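Local coordinates for protein NAD-dependent aldehyde dehydrogenase (Sinorhizobium meliloti, PDB 3U4J) that probably oxidises aldehydes with NAD or NADP as electron acceptor, as a tetrameric, calcium-binding member of the aldehyde dehydrogenase family, at residues S436-L439 with E440-L443. Residues are numbered along the deposited sequence; the frame is centred on the assembly and turned at random.
Sequences STNL and ETAL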
loop_
_atom_site.group_PDB
_atom_site.type_symbol
_atom_site.label_atom_id
_atom_site.label_comp_id
_atom_site.label_asym_id
_atom_site.label_seq_id
_atom_site.Cartn_x
_atom_site.Cartn_y
_atom_site.Cartn_z
ATOM N N SER A 436 8.946 -25.890 15.753
ATOM C CA SER A 436 9.108 -27.011 14.816
ATOM C C SER A 436 10.195 -26.642 13.817
ATOM O O SER A 436 10.385 -25.457 13.522
ATOM C CB SER A 436 7.797 -27.325 14.092
ATOM O OG SER A 436 8.005 -28.310 13.083
ATOM N N THR A 437 10.929 -27.636 13.304
ATOM C CA THR A 437 11.947 -27.370 12.273
ATOM C C THR A 437 11.373 -27.712 10.893
ATOM O O THR A 437 12.073 -27.624 9.878
ATOM C CB THR A 437 13.193 -28.265 12.487
ATOM O OG1 THR A 437 12.740 -29.599 12.802
ATOM C CG2 THR A 437 14.067 -27.716 13.607
ATOM N N ASN A 438 10.095 -28.095 10.853
ATOM C CA ASN A 438 9.457 -28.575 9.628
ATOM C C ASN A 438 8.699 -27.444 8.934
ATOM O O ASN A 438 7.800 -26.859 9.541
ATOM C CB ASN A 438 8.467 -29.704 9.985
ATOM C CG ASN A 438 7.882 -30.420 8.756
ATOM O OD1 ASN A 438 8.184 -31.606 8.511
ATOM N ND2 ASN A 438 7.024 -29.737 8.009
ATOM N N LEU A 439 9.021 -27.165 7.670
ATOM C CA LEU A 439 8.358 -26.075 6.944
ATOM C C LEU A 439 6.822 -26.153 6.972
ATOM O O LEU A 439 6.144 -25.186 7.310
ATOM C CB LEU A 439 8.822 -26.029 5.489
ATOM C CG LEU A 439 8.200 -24.949 4.583
ATOM C CD1 LEU A 439 8.832 -23.605 4.822
ATOM C CD2 LEU A 439 8.430 -25.359 3.125
ATOM N N GLU A 440 6.280 -27.298 6.586
ATOM C CA GLU A 440 4.839 -27.469 6.483
ATOM C C GLU A 440 4.176 -27.354 7.840
ATOM O O GLU A 440 3.191 -26.631 7.994
ATOM C CB GLU A 440 4.480 -28.843 5.878
ATOM C CG GLU A 440 2.967 -28.989 5.605
ATOM C CD GLU A 440 2.572 -30.360 5.049
ATOM O OE1 GLU A 440 3.439 -31.259 4.953
ATOM O OE2 GLU A 440 1.386 -30.533 4.708
ATOM N N THR A 441 4.684 -28.071 8.833
ATOM C CA THR A 441 3.954 -28.054 10.099
ATOM C C THR A 441 4.064 -26.717 10.831
ATOM O O THR A 441 3.081 -26.288 11.392
ATOM C CB THR A 441 4.193 -29.307 11.047
ATOM O OG1 THR A 441 4.531 -28.917 12.388
ATOM C CG2 THR A 441 5.117 -30.325 10.485
ATOM N N ALA A 442 5.220 -26.044 10.771
ATOM C CA ALA A 442 5.331 -24.697 11.353
ATOM C C ALA A 442 4.364 -23.694 10.724
ATOM O O ALA A 442 3.567 -23.062 11.438
ATOM C CB ALA A 442 6.769 -24.167 11.286
ATOM N N LEU A 443 4.419 -23.559 9.394
ATOM C CA LEU A 443 3.561 -22.587 8.700
ATOM C C LEU A 443 2.077 -22.966 8.641
ATOM O O LEU A 443 1.214 -22.083 8.811
ATOM C CB LEU A 443 4.115 -22.235 7.300
ATOM C CG LEU A 443 5.406 -21.394 7.384
ATOM C CD1 LEU A 443 6.061 -21.279 6.025
ATOM C CD2 LEU A 443 5.121 -19.984 7.954
#
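The methyl CG2 of T441 sits over one face of the N438 amide, 3.3 Å from its CG, the two side chains crossing at about a right angle. At the amide's edge are E440 N, 2.9 Å from the atom modelled as ND2, T441 N, displaced toward the methyl-covered face, and CB of E440; which terminal atom is oxygen and which nitrogen is doubtful. The amide of N438, the N-cap of helix 439-448, is turned onto the first helical turn by a chi1 of -172°, CG lying opposite N. With alanine in place of N438, the T441 methyl would probably lose its flat support, and E440 N and T441 N the polar side-chain group beside them. The helix starts with A442 N bonding to N438 O (3.0 Å, N-H...O angle 166°) and L443 N to L439 O (3.2 Å). Before it, S436 OG accepts from N438 N at 3.1 Å, an ST turn, and is also hydrogen-bonded to D282 OD1. CD1 of L439 meets CD1 of L443 at 3.8 Å, on a side packed against other subunits. The turn opens the beta-alpha-beta crossover from strand 431-435 to the parallel strand 453-456. Its chemistry is thus divided: a polar amide at the N-cap position, beside the first amide N-H groups, and leucines at the tetramer interface.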